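Local structure of ABC transporter, substrate binding protein (Aeropyrum pernix, 3EAF) at residues L112-P115 / F116-Y119; Q313-G316 / G317-K321; E322-A326 / N327-L331. The protein probably serves as the extracytoplasmic solute-binding component of an ABC transporter, capturing a substrate for delivery to the membrane permease, and also binds a magnesium ion. All blocks are in the same frame, centred on the assembly; numbering follows the deposited sequence.

Contact 1: L112-P115 / F116-Y119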
# COMPACT_ATOMS: atom_id res chain seq x y z
N LEU A 112 -8.63 -10.01 -2.62
CA LEU A 112 -8.41 -10.52 -3.98
C LEU A 112 -9.61 -11.26 -4.58
O LEU A 112 -9.80 -11.23 -5.79
CB LEU A 112 -7.15 -11.40 -4.03
CG LEU A 112 -5.82 -10.73 -3.69
CD1 LEU A 112 -4.71 -11.74 -3.48
CD2 LEU A 112 -5.42 -9.71 -4.75
N VAL A 113 -10.40 -11.91 -3.72
CA VAL A 113 -11.56 -12.69 -4.16
C VAL A 113 -12.88 -11.90 -4.09
O VAL A 113 -13.96 -12.42 -4.40
CB VAL A 113 -11.70 -14.02 -3.37
CG1 VAL A 113 -10.56 -14.96 -3.70
CG2 VAL A 113 -11.79 -13.76 -1.86
N LYS A 114 -12.78 -10.63 -3.68
CA LYS A 114 -13.96 -9.77 -3.56
C LYS A 114 -14.13 -9.00 -4.86
O LYS A 114 -13.21 -8.29 -5.28
CB LYS A 114 -13.82 -8.82 -2.36
CG LYS A 114 -13.54 -9.50 -1.02
CD LYS A 114 -14.72 -10.32 -0.55
CE LYS A 114 -14.48 -10.91 0.84
NZ LYS A 114 -15.49 -11.94 1.19
N PRO A 115 -15.29 -9.15 -5.53
CA PRO A 115 -15.42 -8.71 -6.92
C PRO A 115 -15.18 -7.21 -7.19
O PRO A 115 -14.78 -6.86 -8.29
CB PRO A 115 -16.85 -9.10 -7.29
CG PRO A 115 -17.19 -10.22 -6.32
CD PRO A 115 -16.53 -9.78 -5.04
N PHE A 116 -15.43 -6.34 -6.22
CA PHE A 116 -15.32 -4.90 -6.47
C PHE A 116 -14.10 -4.23 -5.85
O PHE A 116 -13.94 -3.02 -5.96
CB PHE A 116 -16.62 -4.17 -6.08
CG PHE A 116 -17.70 -4.28 -7.12
CD1 PHE A 116 -17.91 -3.25 -8.04
CD2 PHE A 116 -18.48 -5.44 -7.22
CE1 PHE A 116 -18.90 -3.36 -9.02
CE2 PHE A 116 -19.48 -5.55 -8.19
CZ PHE A 116 -19.69 -4.51 -9.10
N ASN A 117 -13.22 -5.04 -5.25
CA ASN A 117 -11.99 -4.52 -4.63
C ASN A 117 -10.76 -4.68 -5.51
O ASN A 117 -10.48 -5.76 -6.04
CB ASN A 117 -11.76 -5.14 -3.26
CG ASN A 117 -12.80 -4.70 -2.23
OD1 ASN A 117 -12.62 -3.71 -1.51
ND2 ASN A 117 -13.91 -5.42 -2.18
N PHE A 118 -10.02 -3.58 -5.68
CA PHE A 118 -8.82 -3.53 -6.50
C PHE A 118 -7.75 -2.69 -5.80
O PHE A 118 -8.07 -1.81 -5.01
CB PHE A 118 -9.11 -2.89 -7.87
CG PHE A 118 -10.11 -3.64 -8.71
CD1 PHE A 118 -9.69 -4.56 -9.67
CD2 PHE A 118 -11.48 -3.39 -8.58
CE1 PHE A 118 -10.62 -5.25 -10.46
CE2 PHE A 118 -12.41 -4.06 -9.36
CZ PHE A 118 -11.98 -4.99 -10.31
N TYR A 119 -6.49 -2.98 -6.08
CA TYR A 119 -5.39 -2.09 -5.70
C TYR A 119 -4.22 -2.35 -6.65
O TYR A 119 -4.01 -3.49 -7.05
CB TYR A 119 -4.98 -2.25 -4.22
CG TYR A 119 -4.89 -3.68 -3.72
CD1 TYR A 119 -3.72 -4.43 -3.90
CD2 TYR A 119 -5.95 -4.28 -3.04
CE1 TYR A 119 -3.62 -5.75 -3.46
CE2 TYR A 119 -5.86 -5.60 -2.58
CZ TYR A 119 -4.69 -6.33 -2.80
OH TYR A 119 -4.59 -7.62 -2.33

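Contact 2: Q313-G316 / G317-K321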
# COMPACT_ATOMS: atom_id res chain seq x y z
N GLN A 313 -22.97 5.51 -17.44
CA GLN A 313 -24.26 6.01 -16.97
C GLN A 313 -25.22 4.91 -16.51
O GLN A 313 -25.92 5.06 -15.51
CB GLN A 313 -24.94 6.87 -18.04
CG GLN A 313 -24.61 8.34 -17.92
CD GLN A 313 -25.36 9.20 -18.93
OE1 GLN A 313 -25.20 9.04 -20.14
NE2 GLN A 313 -26.18 10.12 -18.42
N GLU A 314 -25.25 3.80 -17.25
CA GLU A 314 -26.20 2.72 -16.99
C GLU A 314 -25.80 1.82 -15.82
O GLU A 314 -26.62 1.50 -14.96
CB GLU A 314 -26.41 1.88 -18.25
CG GLU A 314 -27.19 2.58 -19.35
CD GLU A 314 -27.11 1.83 -20.67
OE1 GLU A 314 -27.17 0.58 -20.65
OE2 GLU A 314 -27.01 2.49 -21.73
N ARG A 315 -24.53 1.41 -15.80
CA ARG A 315 -24.08 0.41 -14.83
C ARG A 315 -23.07 0.95 -13.80
O ARG A 315 -22.71 0.23 -12.87
CB ARG A 315 -23.52 -0.82 -15.55
CG ARG A 315 -24.43 -1.39 -16.63
CD ARG A 315 -23.91 -2.73 -17.13
NE ARG A 315 -22.60 -2.61 -17.75
CZ ARG A 315 -21.67 -3.56 -17.76
NH1 ARG A 315 -21.90 -4.73 -17.16
NH2 ARG A 315 -20.50 -3.34 -18.35
N GLY A 316 -22.65 2.20 -13.97
CA GLY A 316 -21.81 2.89 -12.99
C GLY A 316 -20.59 2.12 -12.53
O GLY A 316 -19.69 1.82 -13.32
N GLY A 317 -20.57 1.77 -11.24
CA GLY A 317 -19.46 1.04 -10.62
C GLY A 317 -19.17 -0.31 -11.24
O GLY A 317 -18.02 -0.74 -11.28
N GLU A 318 -20.21 -0.97 -11.73
CA GLU A 318 -20.08 -2.26 -12.41
C GLU A 318 -19.37 -2.15 -13.76
O GLU A 318 -18.63 -3.05 -14.15
CB GLU A 318 -21.46 -2.91 -12.60
CG GLU A 318 -21.42 -4.32 -13.15
CD GLU A 318 -22.78 -4.98 -13.14
OE1 GLU A 318 -23.69 -4.48 -13.84
OE2 GLU A 318 -22.94 -5.99 -12.43
N ALA A 319 -19.60 -1.04 -14.48
CA ALA A 319 -18.88 -0.78 -15.73
C ALA A 319 -17.39 -0.60 -15.44
O ALA A 319 -16.54 -1.07 -16.19
CB ALA A 319 -19.45 0.45 -16.43
N LEU A 320 -17.09 0.07 -14.33
CA LEU A 320 -15.70 0.30 -13.90
C LEU A 320 -15.01 -0.99 -13.47
O LEU A 320 -13.86 -1.22 -13.84
CB LEU A 320 -15.65 1.34 -12.77
CG LEU A 320 -16.02 2.79 -13.14
CD1 LEU A 320 -16.09 3.65 -11.89
CD2 LEU A 320 -15.04 3.38 -14.15
N LYS A 321 -15.71 -1.82 -12.69
CA LYS A 321 -15.18 -3.14 -12.28
C LYS A 321 -14.80 -4.00 -13.47
O LYS A 321 -13.73 -4.60 -13.50
CB LYS A 321 -16.18 -3.91 -11.40
CG LYS A 321 -16.04 -5.45 -11.56
CD LYS A 321 -16.77 -6.22 -10.49
CE LYS A 321 -17.48 -7.45 -11.05
NZ LYS A 321 -16.61 -8.46 -11.70

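Contact 3: E322-A326 / N327-L331. With MG (magnesium ion), chain C.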
# COMPACT_ATOMS: atom_id res chain seq x y z
N GLU A 322 -15.70 -4.07 -14.45
CA GLU A 322 -15.51 -4.93 -15.60
C GLU A 322 -14.36 -4.45 -16.49
O GLU A 322 -13.61 -5.27 -17.03
CB GLU A 322 -16.83 -5.09 -16.37
CG GLU A 322 -17.88 -5.87 -15.56
CD GLU A 322 -19.18 -6.13 -16.30
OE1 GLU A 322 -19.32 -5.69 -17.47
OE2 GLU A 322 -20.07 -6.77 -15.70
N ALA A 323 -14.23 -3.13 -16.62
CA ALA A 323 -13.11 -2.52 -17.33
C ALA A 323 -11.77 -2.83 -16.66
O ALA A 323 -10.79 -3.07 -17.34
CB ALA A 323 -13.31 -1.01 -17.43
N LEU A 324 -11.74 -2.81 -15.32
CA LEU A 324 -10.52 -3.13 -14.59
C LEU A 324 -10.11 -4.60 -14.77
O LEU A 324 -8.93 -4.94 -14.70
CB LEU A 324 -10.66 -2.77 -13.10
CG LEU A 324 -10.65 -1.27 -12.76
CD1 LEU A 324 -11.25 -1.01 -11.37
CD2 LEU A 324 -9.24 -0.68 -12.87
N GLU A 325 -11.10 -5.46 -15.03
CA GLU A 325 -10.87 -6.89 -15.26
C GLU A 325 -10.51 -7.23 -16.71
O GLU A 325 -9.99 -8.32 -16.99
CB GLU A 325 -12.09 -7.70 -14.81
CG GLU A 325 -12.26 -7.76 -13.30
CD GLU A 325 -13.51 -8.50 -12.85
OE1 GLU A 325 -14.50 -8.52 -13.60
OE2 GLU A 325 -13.49 -9.04 -11.72
N ALA A 326 -10.78 -6.31 -17.64
CA ALA A 326 -10.65 -6.59 -19.07
C ALA A 326 -9.43 -5.96 -19.73
O ALA A 326 -9.25 -6.11 -20.93
CB ALA A 326 -11.93 -6.17 -19.80
N ASN A 327 -8.61 -5.26 -18.94
CA ASN A 327 -7.50 -4.49 -19.50
C ASN A 327 -6.23 -4.59 -18.66
O ASN A 327 -6.29 -4.70 -17.43
CB ASN A 327 -7.88 -3.00 -19.61
CG ASN A 327 -9.11 -2.76 -20.46
OD1 ASN A 327 -10.20 -2.54 -19.93
ND2 ASN A 327 -8.94 -2.80 -21.77
N THR A 328 -5.08 -4.55 -19.34
CA THR A 328 -3.78 -4.40 -18.70
C THR A 328 -3.46 -2.91 -18.57
O THR A 328 -3.61 -2.16 -19.54
CB THR A 328 -2.69 -5.14 -19.50
OG1 THR A 328 -2.92 -6.54 -19.40
CG2 THR A 328 -1.29 -4.82 -18.97
N PHE A 329 -3.03 -2.48 -17.39
CA PHE A 329 -2.79 -1.06 -17.13
C PHE A 329 -1.33 -0.75 -16.83
O PHE A 329 -0.64 -1.52 -16.14
CB PHE A 329 -3.65 -0.56 -15.96
CG PHE A 329 -5.13 -0.71 -16.19
CD1 PHE A 329 -5.83 0.24 -16.93
CD2 PHE A 329 -5.82 -1.78 -15.66
CE1 PHE A 329 -7.20 0.11 -17.14
CE2 PHE A 329 -7.18 -1.93 -15.87
CZ PHE A 329 -7.88 -0.98 -16.60
N ASP A 330 -0.87 0.39 -17.34
CA ASP A 330 0.43 0.92 -16.96
C ASP A 330 0.24 2.35 -16.46
O ASP A 330 -0.34 3.19 -17.15
CB ASP A 330 1.43 0.87 -18.12
CG ASP A 330 2.77 1.53 -17.78
OD1 ASP A 330 3.29 1.32 -16.67
OD2 ASP A 330 3.32 2.26 -18.63
N LEU A 331 0.73 2.61 -15.26
CA LEU A 331 0.58 3.91 -14.63
C LEU A 331 1.89 4.68 -14.77
O LEU A 331 2.58 4.95 -13.78
CB LEU A 331 0.15 3.75 -13.17
CG LEU A 331 -1.35 3.66 -12.80
CD1 LEU A 331 -2.28 3.21 -13.94
CD2 LEU A 331 -1.54 2.77 -11.58
MG MG C . -7.61 -8.78 -16.61
O HOH W 1 -7.37 -6.61 -15.89
O HOH W 2 -7.54 -9.02 -19.11
O HOH W 3 -6.82 -11.22 -16.73

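Contact 1: L112-P115 / F116-Y119
The backbone doubles back through a type I beta turn from Lys114 to Asn117, the chain on its two sides running 146° apart, and the turn is closed by Asn117 N donating to Lys114 O at 3.3 Å. The bond is nearly straight at the hydrogen (164°), yet the donor sits well above the carbonyl plane. Pro115 takes the first inner corner, where the phi its ring imposes suits this kind of turn, and its CB lies 4.0 Å from CD2 of the Phe116 ring. Outside the closing bond, Lys114 and Asn117 meet again through Lys114 CB and Asn117 ND2, 3.4 Å apart, while the rest of the lysine bends away to a salt bridge with Asp93. The turn leads into strand 117-118, the edge strand beside 101-104 in the mainly parallel sheet of one lobe of a periplasmic-binding-protein fold. Phe118, which stacks on His346 and meets Tyr341 edge-to-face, reaches back with CE2 to 3.8 Å from Pro115 O, a buried carbonyl oxygen for which the model offers no hydrogen-bonding partner. Farther from the turn, Leu112 and Tyr119 cross at about a right angle. The tyrosine's CG is wedged between its own backbone N and carbonyl carbon (chi1 44°), and this swings the phenol back across to the leucine. Leu112 CD2 comes to 3.3 Å from Tyr119 OH and 4.0 Å from Tyr119 CZ, and Leu112 CG follows at 3.6 Å from that OH. The hydroxyl itself is hydrogen-bonded to Ser108 O, which fixes the far end of the ring against the leucine branch.

Contact 2: Q313-G316 / G317-K321
Gly316 is the N-cap of helix 317-326 and at the same time the first residue to leave the helical path of 309-315, so a single glycine joins two helices. Its positive phi of 49° belongs to a backbone shape that residues with a side chain rarely adopt. Arg315 O accepts from Glu318 N at 3.0 Å, the donor tilted from the carbonyl plane. Gly316 O takes the first regular helical bond, from Leu320 N at 3.3 Å and in the carbonyl plane, plus a weak one from Ala319 N; Ala319 CB also rests 3.4 Å from Gly316 O. Across the junction, Arg315 and Glu318 slant over each other. With Glu318 CG anti to its own nitrogen (chi1 -173°) and the chain extended beyond, Glu318 OE1 approaches Arg315 CD at 3.7 Å and Arg315 NH1 at 3.8 Å, a long salt bridge with the two flat groups 40° apart. The guanidinium is gripped more firmly by Asp311 through NE and by Glu322 through NH1. At that distance Glu318 probably adds little more than a diffuse electrostatic pull, while Asp311 and Glu322 hold the guanidinium in place.

Contact 3: E322-A326 / N327-L331
Ala323 and Leu324 present their backbone oxygens to the ring of Phe329 where helix 317-326 runs out into the following loop, beside a magnesium site in the periplasmic-binding-protein fold. Ala323 O lies near the ring plane, 3.7 Å from Phe329 CZ, and the end of the Asn327 side chain lies close to it as well. Leu324 O meets the same edge in plane, 3.7 Å from Phe329 CE2, as suits the slightly positive rim of an aromatic ring. The leucine's CD2 comes to 3.8 Å from Phe329 CE2, the two side chains crossing at about a right angle; Phe329 CG, set beside its own backbone N (chi1 -60°), aims the ring back at the helix. Glu325 binds the magnesium ion through its backbone O, at 2.5 Å, together with Asp340 and Tyr341, while its carboxylate turns to Lys321 and His346. Next comes Ala326, its carbonyl carbon 3.3 Å from Asn327 CG, which folds back over the helix end. An alanine here in place of Asn327 would take away the amide and is likely to leave a gap beside Ala323 O at the end of the helix. One water ties helix, loop and metal together: bound to the magnesium ion at 2.3 Å, it donates to Leu324 O at 2.6 Å and to Asn327 O at 2.7 Å.

In the fold
Contacts 2 and 3 sit at the two ends of helix 317-326, and contact 1 packs against its flank. Contact 1 is the most thoroughly buried, a beta turn with aromatic side chains whose Phe116 ring packs against Lys321 and whose Phe118 covers Leu324 and Glu325. Contact 2 also has a buried backbone junction, but its charged side chains, Arg315 and Glu318, are partly exposed; Arg315 NH1 to Glu322 OE1, 2.8 Å, carries that charge network into the 322-326 segment. Contact 3 is only partly buried and adds a metal ion, its waters and carbonyl oxygens to ion pairs of its own. His346 joins the first and third contacts: its ND1 donates to Asn117 O and its NE2 is hydrogen-bonded to Glu325 OE2.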